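Local coordinates for protein Non-heme chloroperoxidase CPO-A1 (Streptomyces aureofaciens, PDB 1A8Q) that catalyses halogenation as a cofactor-free chloroperoxidase with an alpha/beta hydrolase fold, brominating as well, and may take part in 7-chlorotetracycline biosynthesis, at residues A[28-33]-A[160-165]; A[123-128]-A[138-143]; A[145-148]-A[154-157]; A[217-222]-A[229-234]. All blocks are in the same frame, centred on the assembly; numbering follows the deposited sequence.

In the fold
Starting from the N terminus, the chain passes strand 21-25 and enters the loop 28-33, which meets the end of helix 137-162 at 160-165. This is contact 1, closing a long loop that holds three inner strands of the sheet and the start of the cap. Contacts 2 and 3 both lie within that loop, one after the other. In contact 2 the loop following strand 112-118 packs on the first turns of helix 137-162; in contact 3 that helix meets itself at 145-148 and 154-157. Contact 4 follows in series, joining strand 215-220 to helix 232-238. Contact 1 touches contacts 3 and 4, and contact 2 also touches both; contacts 3 and 4 stay apart.

Contact 1 (A[28-33]-A[160-165]); sequences WPLNGD and EGFFSA
Phe162, at the end of helix 137-162, reaches across to Leu30 and to the carbonyl of Trp28. Its CG stands anti to the backbone N (chi1 -166°), which swings the ring off the helix toward the loop that follows strand 21-25. Beyond CB and CG the two edges of the ring part company. CD1 turns back over the next residue, 3.9 Å above the centre of the Phe163 ring. On the other edge, CE2 approaches Trp28 O at 3.8 Å, and at the tip CZ meets Leu30 CD1 at 4.0 Å. Leu30 comes from the opposite direction, and both groups reach the ring of Phe162 obliquely. A phenylalanine suits this place because it is long enough to bridge the 10.5 Å between Trp28 CA and Phe162 CA and brings no polar atom that would need a partner.

Both ends of the contact are fixed locally. On the loop side a cis peptide precedes Pro29, and Asn31 forms an Asx turn, its OD1 accepting from Asp33 N (2.9 Å) in the carbonyl plane. On the helix side a Schellman motif closes the last turn, with Ala165 N bonded to Glu160 O at 2.9 Å and Ser164, at positive phi, as its C-prime residue. Farther out, the Phe162 ring meets catalytic His252 edge-to-face and also touches Phe180. The contact thus rests on van der Waals packing, a largely apolar wall beside the catalytic histidine that joins the cap to the loop which, as in relatives, probably helps form the oxyanion hole.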
loop_
_atom_site.group_PDB
_atom_site.type_symbol
_atom_site.label_atom_id
_atom_site.label_comp_id
_atom_site.label_asym_id
_atom_site.label_seq_id
_atom_site.Cartn_x
_atom_site.Cartn_y
_atom_site.Cartn_z
ATOM N N TRP A 28 2.137 -5.315 0.848
ATOM C CA TRP A 28 2.852 -6.591 0.989
ATOM C C TRP A 28 1.928 -7.688 0.564
ATOM O O TRP A 28 0.726 -7.684 0.893
ATOM C CB TRP A 28 3.120 -6.695 2.504
ATOM C CG TRP A 28 3.745 -7.934 3.095
ATOM C CD1 TRP A 28 5.054 -8.147 3.321
ATOM C CD2 TRP A 28 3.050 -9.088 3.592
ATOM N NE1 TRP A 28 5.256 -9.371 3.912
ATOM C CE2 TRP A 28 4.036 -9.959 4.091
ATOM C CE3 TRP A 28 1.716 -9.480 3.680
ATOM C CZ2 TRP A 28 3.743 -11.199 4.671
ATOM C CZ3 TRP A 28 1.407 -10.710 4.248
ATOM C CH2 TRP A 28 2.435 -11.551 4.733
ATOM N N PRO A 29 2.452 -8.785 -0.022
ATOM C CA PRO A 29 3.830 -8.935 -0.470
ATOM C C PRO A 29 3.973 -8.785 -1.981
ATOM O O PRO A 29 4.578 -9.623 -2.686
ATOM C CB PRO A 29 3.993 -10.438 -0.129
ATOM C CG PRO A 29 2.669 -11.054 -0.473
ATOM C CD PRO A 29 1.624 -9.984 -0.256
ATOM N N LEU A 30 3.356 -7.739 -2.516
ATOM C CA LEU A 30 3.205 -7.616 -3.974
ATOM C C LEU A 30 4.210 -6.685 -4.568
ATOM O O LEU A 30 5.363 -6.637 -4.136
ATOM C CB LEU A 30 1.737 -7.171 -4.198
ATOM C CG LEU A 30 0.684 -8.017 -3.493
ATOM C CD1 LEU A 30 -0.705 -7.441 -3.823
ATOM C CD2 LEU A 30 0.755 -9.486 -3.906
ATOM N N ASN A 31 3.821 -5.991 -5.654
ATOM C CA ASN A 31 4.742 -5.109 -6.321
ATOM C C ASN A 31 3.907 -4.170 -7.214
ATOM O O ASN A 31 2.694 -4.236 -7.038
ATOM C CB ASN A 31 5.836 -5.846 -7.105
ATOM C CG ASN A 31 5.296 -6.791 -8.159
ATOM O OD1 ASN A 31 4.621 -6.336 -9.087
ATOM N ND2 ASN A 31 5.597 -8.102 -8.125
ATOM N N GLY A 32 4.519 -3.335 -8.010
ATOM C CA GLY A 32 3.767 -2.361 -8.795
ATOM C C GLY A 32 2.797 -2.969 -9.780
ATOM O O GLY A 32 1.829 -2.287 -10.188
ATOM N N ASP A 33 2.929 -4.268 -10.125
ATOM C CA ASP A 33 1.887 -4.877 -10.960
ATOM C C ASP A 33 0.536 -4.935 -10.287
ATOM O O ASP A 33 -0.495 -5.137 -10.951
ATOM C CB ASP A 33 2.245 -6.340 -11.306
ATOM C CG ASP A 33 3.275 -6.427 -12.416
ATOM O OD1 ASP A 33 3.510 -5.398 -13.052
ATOM O OD2 ASP A 33 3.884 -7.523 -12.606
ATOM N N GLU A 160 -6.752 -16.228 0.252
ATOM C CA GLU A 160 -8.137 -16.376 0.670
ATOM C C GLU A 160 -8.572 -15.236 1.604
ATOM O O GLU A 160 -9.568 -14.590 1.315
ATOM C CB GLU A 160 -8.373 -17.703 1.403
ATOM C CG GLU A 160 -8.020 -18.924 0.548
ATOM C CD GLU A 160 -8.946 -19.062 -0.658
ATOM O OE1 GLU A 160 -10.165 -18.820 -0.534
ATOM O OE2 GLU A 160 -8.465 -19.426 -1.754
ATOM N N GLY A 161 -7.778 -14.976 2.631
ATOM C CA GLY A 161 -8.117 -13.865 3.533
ATOM C C GLY A 161 -7.939 -12.512 2.855
ATOM O O GLY A 161 -8.674 -11.552 3.144
ATOM N N PHE A 162 -6.893 -12.372 2.031
ATOM C CA PHE A 162 -6.585 -11.081 1.424
ATOM C C PHE A 162 -7.784 -10.585 0.609
ATOM O O PHE A 162 -8.074 -9.392 0.583
ATOM C CB PHE A 162 -5.365 -11.269 0.521
ATOM C CG PHE A 162 -4.687 -10.022 0.045
ATOM C CD1 PHE A 162 -5.090 -9.428 -1.134
ATOM C CD2 PHE A 162 -3.602 -9.530 0.753
ATOM C CE1 PHE A 162 -4.433 -8.278 -1.594
ATOM C CE2 PHE A 162 -2.923 -8.419 0.279
ATOM C CZ PHE A 162 -3.377 -7.821 -0.873
ATOM N N PHE A 163 -8.478 -11.483 -0.077
ATOM C CA PHE A 163 -9.600 -11.108 -0.936
ATOM C C PHE A 163 -10.941 -11.445 -0.312
ATOM O O PHE A 163 -11.965 -11.277 -1.002
ATOM C CB PHE A 163 -9.522 -11.910 -2.270
ATOM C CG PHE A 163 -8.354 -11.529 -3.129
ATOM C CD1 PHE A 163 -8.201 -10.277 -3.662
ATOM C CD2 PHE A 163 -7.349 -12.480 -3.385
ATOM C CE1 PHE A 163 -7.124 -9.907 -4.446
ATOM C CE2 PHE A 163 -6.268 -12.130 -4.178
ATOM C CZ PHE A 163 -6.144 -10.862 -4.710
ATOM N N SER A 164 -10.991 -11.833 0.965
ATOM C CA SER A 164 -12.243 -12.250 1.601
ATOM C C SER A 164 -12.966 -13.242 0.715
ATOM O O SER A 164 -14.196 -13.258 0.541
ATOM C CB SER A 164 -13.188 -11.050 1.882
ATOM O OG SER A 164 -12.532 -10.216 2.821
ATOM N N ALA A 165 -12.207 -14.250 0.232
ATOM C CA ALA A 165 -12.771 -15.192 -0.731
ATOM C C ALA A 165 -13.586 -16.282 -0.060
ATOM O O ALA A 165 -14.089 -17.214 -0.713
ATOM C CB ALA A 165 -11.592 -15.778 -1.527
#

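Contact 2 (A[123-128]-A[138-143]); sequences PVMIKS and EVFDAL
Met125 meets the far end of the Phe140 ring, which projects from the first turns of helix 137-162, and Ile126 meets one of its edges. Met125 touches it twice: CB lies 3.9 Å from Phe140 CZ, and the methyl CE is 4.1 Å from that same CZ. The chain is bent at chi2 and again at chi3 (-74°), which turns CE back toward the ring, about equally far from CZ and CE1. Ile126 uses the tip of its longer branch. With CG1 anti to the backbone N (chi1 -172°), CD1 arrives at the ring edge, near its plane, 3.9 Å from Phe140 CE2. A flexible methionine and a branched isoleucine can thus fit different parts of one rigid ring.

In the second shell, the backbones of Met125 and Lys127 both hydrogen-bond to Val135, and Asn131 ND2 bonds to Ile126 O, which fixes the loop against the approach to the helix. Phe140 also packs on Val196, Phe199 and Tyr201 of helix 189-201, and Ile126 on Tyr201. Met125 comes within about 7 Å, side chain to side chain, of catalytic Ser94 and His252. Loop and helix together begin the cap inserted after strand 112-118, the region that in alpha/beta hydrolases roofs the active site.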
loop_
_atom_site.group_PDB
_atom_site.type_symbol
_atom_site.label_atom_id
_atom_site.label_comp_id
_atom_site.label_asym_id
_atom_site.label_seq_id
_atom_site.Cartn_x
_atom_site.Cartn_y
_atom_site.Cartn_z
ATOM N N PRO A 123 -3.249 4.340 11.876
ATOM C CA PRO A 123 -2.084 4.778 12.569
ATOM C C PRO A 123 -1.166 3.694 13.135
ATOM O O PRO A 123 0.036 3.906 13.096
ATOM C CB PRO A 123 -2.658 5.568 13.792
ATOM C CG PRO A 123 -4.104 5.704 13.510
ATOM C CD PRO A 123 -4.536 4.587 12.604
ATOM N N VAL A 124 -1.716 2.649 13.681
ATOM C CA VAL A 124 -0.902 1.563 14.235
ATOM C C VAL A 124 -1.753 0.310 14.267
ATOM O O VAL A 124 -2.924 0.343 14.611
ATOM C CB VAL A 124 -0.263 1.896 15.598
ATOM C CG1 VAL A 124 -1.312 2.220 16.641
ATOM C CG2 VAL A 124 0.635 0.744 16.037
ATOM N N MET A 125 -1.167 -0.855 13.871
ATOM C CA MET A 125 -1.944 -2.068 13.851
ATOM C C MET A 125 -2.022 -2.886 15.141
ATOM O O MET A 125 -3.078 -3.462 15.394
ATOM C CB MET A 125 -1.261 -3.033 12.804
ATOM C CG MET A 125 -1.423 -2.349 11.430
ATOM S SD MET A 125 -2.797 -3.146 10.581
ATOM C CE MET A 125 -1.979 -4.693 10.151
ATOM N N ILE A 126 -0.915 -2.918 15.877
ATOM C CA ILE A 126 -0.860 -3.831 17.027
ATOM C C ILE A 126 -1.886 -3.535 18.118
ATOM O O ILE A 126 -2.094 -2.391 18.508
ATOM C CB ILE A 126 0.566 -3.867 17.592
ATOM C CG1 ILE A 126 0.745 -4.948 18.662
ATOM C CG2 ILE A 126 1.051 -2.547 18.176
ATOM C CD1 ILE A 126 0.535 -6.355 18.188
ATOM N N LYS A 127 -2.548 -4.606 18.545
ATOM C CA LYS A 127 -3.485 -4.472 19.660
ATOM C C LYS A 127 -2.733 -4.163 20.953
ATOM O O LYS A 127 -1.660 -4.681 21.238
ATOM C CB LYS A 127 -4.222 -5.802 19.849
ATOM C CG LYS A 127 -5.311 -5.856 20.901
ATOM C CD LYS A 127 -5.908 -7.256 20.968
ATOM C CE LYS A 127 -6.948 -7.363 22.092
ATOM N NZ LYS A 127 -7.963 -8.396 21.693
ATOM N N SER A 128 -3.381 -3.295 21.735
ATOM C CA SER A 128 -2.806 -3.018 23.076
ATOM C C SER A 128 -3.965 -2.503 23.923
ATOM O O SER A 128 -5.074 -2.327 23.422
ATOM C CB SER A 128 -1.712 -1.969 22.957
ATOM O OG SER A 128 -2.193 -0.678 22.607
ATOM N N GLU A 138 -0.185 -12.575 18.120
ATOM C CA GLU A 138 -0.180 -13.931 17.594
ATOM C C GLU A 138 -0.411 -13.946 16.074
ATOM O O GLU A 138 0.065 -14.871 15.386
ATOM C CB GLU A 138 -1.279 -14.811 18.169
ATOM C CG GLU A 138 -1.539 -14.985 19.632
ATOM C CD GLU A 138 -3.015 -15.272 19.901
ATOM O OE1 GLU A 138 -3.898 -14.599 19.312
ATOM O OE2 GLU A 138 -3.316 -16.175 20.715
ATOM N N VAL A 139 -1.185 -13.008 15.553
ATOM C CA VAL A 139 -1.419 -12.963 14.097
ATOM C C VAL A 139 -0.115 -12.668 13.367
ATOM O O VAL A 139 0.197 -13.316 12.343
ATOM C CB VAL A 139 -2.513 -11.926 13.790
ATOM C CG1 VAL A 139 -2.596 -11.645 12.286
ATOM C CG2 VAL A 139 -3.853 -12.478 14.303
ATOM N N PHE A 140 0.643 -11.699 13.845
ATOM C CA PHE A 140 1.910 -11.343 13.177
ATOM C C PHE A 140 2.887 -12.492 13.305
ATOM O O PHE A 140 3.626 -12.838 12.365
ATOM C CB PHE A 140 2.483 -10.065 13.794
ATOM C CG PHE A 140 1.498 -8.936 13.575
ATOM C CD1 PHE A 140 1.093 -8.568 12.312
ATOM C CD2 PHE A 140 1.009 -8.221 14.639
ATOM C CE1 PHE A 140 0.204 -7.536 12.097
ATOM C CE2 PHE A 140 0.119 -7.173 14.438
ATOM C CZ PHE A 140 -0.277 -6.807 13.173
ATOM N N ASP A 141 2.879 -13.137 14.488
ATOM C CA ASP A 141 3.763 -14.321 14.618
ATOM C C ASP A 141 3.418 -15.346 13.551
ATOM O O ASP A 141 4.343 -15.983 12.989
ATOM C CB ASP A 141 3.599 -14.960 15.995
ATOM C CG ASP A 141 4.137 -14.126 17.136
ATOM O OD1 ASP A 141 4.966 -13.231 16.916
ATOM O OD2 ASP A 141 3.695 -14.376 18.286
ATOM N N ALA A 142 2.138 -15.634 13.345
ATOM C CA ALA A 142 1.659 -16.613 12.394
ATOM C C ALA A 142 2.033 -16.216 10.964
ATOM O O ALA A 142 2.404 -17.105 10.173
ATOM C CB ALA A 142 0.149 -16.848 12.435
ATOM N N LEU A 143 1.936 -14.928 10.619
ATOM C CA LEU A 143 2.378 -14.554 9.255
ATOM C C LEU A 143 3.849 -14.854 9.048
ATOM O O LEU A 143 4.240 -15.360 7.981
ATOM C CB LEU A 143 2.142 -13.067 8.990
ATOM C CG LEU A 143 0.659 -12.688 9.102
ATOM C CD1 LEU A 143 0.562 -11.159 8.939
ATOM C CD2 LEU A 143 -0.177 -13.329 7.988
#

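Contact 3 (A[145-148]-A[154-157]); sequences NGVL and FWKD
The carbonyl oxygen of Gly146 meets Phe154 CB at 3.5 Å, and from there the aromatic ring lies along the glycine backbone. Gly146 CA sits over its face, 3.8 Å from the ring centroid and 25° off the normal, a CH-pi contact, while Val147 N lies over that same face, likewise off centre. Glycine fits because it brings bare backbone up to the ring.

Val147 crosses the ring obliquely. Its CG2, anti to the carbonyl carbon, touches both Phe154 CE2 (3.7 Å) and Trp155 CH2 (3.8 Å), so one methyl plugs the angle between two aromatics. Those rings also meet each other: Phe154 CD2 stands 3.7 Å above the Trp155 plane, toward its rim.

Residues eight apart in a straight helix are separated by more than two turns, yet Gly146 CA and Phe154 CA are just 5.6 Å apart, so helix 137-162 must bend sharply between them. Helices 174-184 and 189-201 pack against the bend. Val147 rests on Ile189 and Val193 of helix 189-201, and Trp155 on Trp181 and Ala184 of helix 174-184, while its ring meets Trp28, in the loop after strand 21-25, edge-to-face.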
loop_
_atom_site.group_PDB
_atom_site.type_symbol
_atom_site.label_atom_id
_atom_site.label_comp_id
_atom_site.label_asym_id
_atom_site.label_seq_id
_atom_site.Cartn_x
_atom_site.Cartn_y
_atom_site.Cartn_z
ATOM N N ASN A 145 5.757 -16.998 10.665
ATOM C CA ASN A 145 6.000 -18.451 10.649
ATOM C C ASN A 145 5.524 -19.075 9.338
ATOM O O ASN A 145 6.144 -20.043 8.892
ATOM C CB ASN A 145 5.291 -19.159 11.808
ATOM C CG ASN A 145 5.756 -20.598 11.951
ATOM O OD1 ASN A 145 5.125 -21.448 12.579
ATOM N ND2 ASN A 145 6.888 -20.962 11.355
ATOM N N GLY A 146 4.475 -18.520 8.734
ATOM C CA GLY A 146 3.996 -19.075 7.460
ATOM C C GLY A 146 5.041 -18.851 6.401
ATOM O O GLY A 146 5.256 -19.778 5.570
ATOM N N VAL A 147 5.606 -17.641 6.318
ATOM C CA VAL A 147 6.610 -17.363 5.286
ATOM C C VAL A 147 7.830 -18.268 5.480
ATOM O O VAL A 147 8.434 -18.734 4.513
ATOM C CB VAL A 147 7.054 -15.894 5.355
ATOM C CG1 VAL A 147 8.228 -15.581 4.444
ATOM C CG2 VAL A 147 5.849 -14.982 5.040
ATOM N N LEU A 148 8.225 -18.473 6.744
ATOM C CA LEU A 148 9.418 -19.312 6.982
ATOM C C LEU A 148 9.168 -20.785 6.858
ATOM O O LEU A 148 10.181 -21.519 6.622
ATOM C CB LEU A 148 9.967 -19.010 8.400
ATOM C CG LEU A 148 10.594 -17.606 8.483
ATOM C CD1 LEU A 148 10.862 -17.246 9.938
ATOM C CD2 LEU A 148 11.851 -17.464 7.642
ATOM N N PHE A 154 2.192 -20.751 1.490
ATOM C CA PHE A 154 1.655 -19.686 2.372
ATOM C C PHE A 154 0.976 -18.585 1.569
ATOM O O PHE A 154 -0.061 -18.032 2.005
ATOM C CB PHE A 154 2.773 -19.101 3.237
ATOM C CG PHE A 154 2.254 -18.010 4.178
ATOM C CD1 PHE A 154 1.424 -18.350 5.210
ATOM C CD2 PHE A 154 2.703 -16.709 3.977
ATOM C CE1 PHE A 154 0.988 -17.333 6.102
ATOM C CE2 PHE A 154 2.274 -15.707 4.867
ATOM C CZ PHE A 154 1.443 -16.070 5.896
ATOM N N TRP A 155 1.521 -18.236 0.404
ATOM C CA TRP A 155 0.837 -17.172 -0.396
ATOM C C TRP A 155 -0.480 -17.695 -0.908
ATOM O O TRP A 155 -1.462 -16.926 -1.016
ATOM C CB TRP A 155 1.773 -16.714 -1.517
ATOM C CG TRP A 155 3.072 -16.174 -1.013
ATOM C CD1 TRP A 155 4.303 -16.418 -1.561
ATOM C CD2 TRP A 155 3.284 -15.213 0.039
ATOM N NE1 TRP A 155 5.258 -15.755 -0.851
ATOM C CE2 TRP A 155 4.659 -14.998 0.128
ATOM C CE3 TRP A 155 2.406 -14.539 0.911
ATOM C CZ2 TRP A 155 5.230 -14.114 1.051
ATOM C CZ3 TRP A 155 2.976 -13.641 1.822
ATOM C CH2 TRP A 155 4.366 -13.465 1.883
ATOM N N LYS A 156 -0.548 -18.967 -1.351
ATOM C CA LYS A 156 -1.822 -19.521 -1.801
ATOM C C LYS A 156 -2.856 -19.488 -0.675
ATOM O O LYS A 156 -4.017 -19.083 -0.915
ATOM C CB LYS A 156 -1.639 -20.974 -2.261
ATOM C CG LYS A 156 -0.595 -20.976 -3.403
ATOM C CD LYS A 156 -0.086 -22.328 -3.818
ATOM C CE LYS A 156 -1.081 -23.460 -3.761
ATOM N NZ LYS A 156 -2.149 -23.289 -4.804
ATOM N N ASP A 157 -2.438 -19.840 0.557
ATOM C CA ASP A 157 -3.400 -19.826 1.652
ATOM C C ASP A 157 -3.789 -18.400 2.068
ATOM O O ASP A 157 -4.958 -18.171 2.406
ATOM C CB ASP A 157 -2.786 -20.531 2.870
ATOM C CG ASP A 157 -2.531 -22.017 2.633
ATOM O OD1 ASP A 157 -3.111 -22.637 1.751
ATOM O OD2 ASP A 157 -1.728 -22.581 3.398
#

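Contact 4 (A[217-222]-A[229-234]); sequences VVHGDD and DATGRK
A beta-alpha-beta unit of the hydrolase sheet, strand 215-220, helix 232-238 and strand 243-247, supplies this contact: His219 and Val217 on the strand face Thr231 and Gly232 where the helix begins. The connection between strand and helix carries catalytic Asp223, whose side chain the His219 side chain approaches to about 4 Å.

The His219 ring and the Thr231 side chain cross at about a right angle, bringing CE1 to 3.1 Å from Thr231 OG1, a close carbon-oxygen approach. From the two ends of the connection, both side chains hydrogen-bond to neighbouring carbonyls in its middle: His219 NE2 to Val226 O, and Thr231 OG1 to Pro227 O. Glycine suits position 232 because the imidazole lies right against its backbone, His219 ND1 being 3.8 Å from Gly232 CA. Two residues earlier on the strand, with its side chain on the same side, Val217 packs CG1 on the glycine backbone, 3.8 Å from Gly232 O.

Nearer the surface, Arg233 NE makes a salt bridge to Asp229 OD1 (2.9 Å), which lies close to the guanidinium plane and steadies that group. A water then links the segments, donating to Asp221 OD2 at 2.9 Å and accepting a weak bond from Arg233 NH2.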
loop_
_atom_site.group_PDB
_atom_site.type_symbol
_atom_site.label_atom_id
_atom_site.label_comp_id
_atom_site.label_asym_id
_atom_site.label_seq_id
_atom_site.Cartn_x
_atom_site.Cartn_y
_atom_site.Cartn_z
ATOM N N VAL A 217 -9.257 8.703 2.532
ATOM C CA VAL A 217 -9.019 7.404 3.174
ATOM C C VAL A 217 -10.135 6.490 2.727
ATOM O O VAL A 217 -11.330 6.805 2.870
ATOM C CB VAL A 217 -9.028 7.554 4.718
ATOM C CG1 VAL A 217 -8.802 6.171 5.332
ATOM C CG2 VAL A 217 -7.926 8.524 5.146
ATOM N N VAL A 218 -9.829 5.375 2.024
ATOM C CA VAL A 218 -10.832 4.416 1.581
ATOM C C VAL A 218 -10.590 3.086 2.300
ATOM O O VAL A 218 -9.414 2.742 2.388
ATOM C CB VAL A 218 -10.706 4.154 0.050
ATOM C CG1 VAL A 218 -11.666 3.072 -0.426
ATOM C CG2 VAL A 218 -11.003 5.470 -0.687
ATOM N N HIS A 219 -11.609 2.382 2.794
ATOM C CA HIS A 219 -11.303 1.128 3.480
ATOM C C HIS A 219 -12.537 0.255 3.420
ATOM O O HIS A 219 -13.665 0.781 3.559
ATOM C CB HIS A 219 -10.966 1.447 4.953
ATOM C CG HIS A 219 -9.988 0.523 5.610
ATOM N ND1 HIS A 219 -8.758 0.932 5.952
ATOM C CD2 HIS A 219 -10.100 -0.787 5.947
ATOM C CE1 HIS A 219 -8.062 -0.075 6.497
ATOM N NE2 HIS A 219 -8.865 -1.120 6.494
ATOM N N GLY A 220 -12.337 -1.036 3.213
ATOM C CA GLY A 220 -13.496 -1.940 3.164
ATOM C C GLY A 220 -13.851 -2.318 4.602
ATOM O O GLY A 220 -12.945 -2.541 5.409
ATOM N N ASP A 221 -15.126 -2.615 4.856
ATOM C CA ASP A 221 -15.455 -3.076 6.208
ATOM C C ASP A 221 -15.499 -4.579 6.332
ATOM O O ASP A 221 -15.887 -5.089 7.375
ATOM C CB ASP A 221 -16.778 -2.436 6.661
ATOM C CG ASP A 221 -17.979 -2.972 5.955
ATOM O OD1 ASP A 221 -17.948 -3.965 5.195
ATOM O OD2 ASP A 221 -19.072 -2.362 6.205
ATOM N N ASP A 222 -15.040 -5.323 5.299
ATOM C CA ASP A 222 -14.782 -6.739 5.463
ATOM C C ASP A 222 -13.294 -7.037 5.218
ATOM O O ASP A 222 -12.922 -8.061 4.608
ATOM C CB ASP A 222 -15.663 -7.595 4.543
ATOM C CG ASP A 222 -15.595 -9.063 4.898
ATOM O OD1 ASP A 222 -15.448 -9.405 6.090
ATOM O OD2 ASP A 222 -15.600 -9.911 3.980
ATOM N N ASP A 229 -11.697 -0.640 11.934
ATOM C CA ASP A 229 -11.849 0.220 13.135
ATOM C C ASP A 229 -10.573 0.706 13.770
ATOM O O ASP A 229 -10.522 1.744 14.478
ATOM C CB ASP A 229 -12.674 -0.580 14.160
ATOM C CG ASP A 229 -14.098 -0.763 13.669
ATOM O OD1 ASP A 229 -14.640 0.076 12.918
ATOM O OD2 ASP A 229 -14.671 -1.800 14.039
ATOM N N ALA A 230 -9.483 -0.042 13.665
ATOM C CA ALA A 230 -8.219 0.355 14.261
ATOM C C ALA A 230 -7.431 1.276 13.357
ATOM O O ALA A 230 -6.473 1.891 13.786
ATOM C CB ALA A 230 -7.353 -0.874 14.563
ATOM N N THR A 231 -7.693 1.226 12.033
ATOM C CA THR A 231 -6.817 1.949 11.099
ATOM C C THR A 231 -7.581 3.023 10.346
ATOM O O THR A 231 -7.663 4.157 10.796
ATOM C CB THR A 231 -6.198 0.911 10.108
ATOM O OG1 THR A 231 -7.275 0.221 9.463
ATOM C CG2 THR A 231 -5.378 -0.076 10.946
ATOM N N GLY A 232 -8.190 2.760 9.194
ATOM C CA GLY A 232 -8.915 3.758 8.424
ATOM C C GLY A 232 -9.870 4.665 9.205
ATOM O O GLY A 232 -9.860 5.874 8.954
ATOM N N ARG A 233 -10.704 4.103 10.058
ATOM C CA ARG A 233 -11.575 5.009 10.857
ATOM C C ARG A 233 -10.785 5.971 11.717
ATOM O O ARG A 233 -11.196 7.135 11.910
ATOM C CB ARG A 233 -12.520 4.160 11.698
ATOM C CG ARG A 233 -13.767 3.775 10.918
ATOM C CD ARG A 233 -14.850 3.292 11.869
ATOM N NE ARG A 233 -15.628 2.241 11.218
ATOM C CZ ARG A 233 -16.589 2.486 10.348
ATOM N NH1 ARG A 233 -16.897 3.735 10.015
ATOM N NH2 ARG A 233 -17.254 1.483 9.807
ATOM N N LYS A 234 -9.637 5.576 12.268
ATOM C CA LYS A 234 -8.840 6.479 13.084
ATOM C C LYS A 234 -7.978 7.427 12.300
ATOM O O LYS A 234 -7.810 8.585 12.666
ATOM C CB LYS A 234 -7.911 5.662 14.023
ATOM C CG LYS A 234 -8.782 4.877 15.012
ATOM C CD LYS A 234 -7.820 4.223 16.025
ATOM C CE LYS A 234 -8.607 3.385 17.027
ATOM N NZ LYS A 234 -8.415 3.943 18.400
HETATM O O HOH W 1 -19.451 -0.305 8.172
#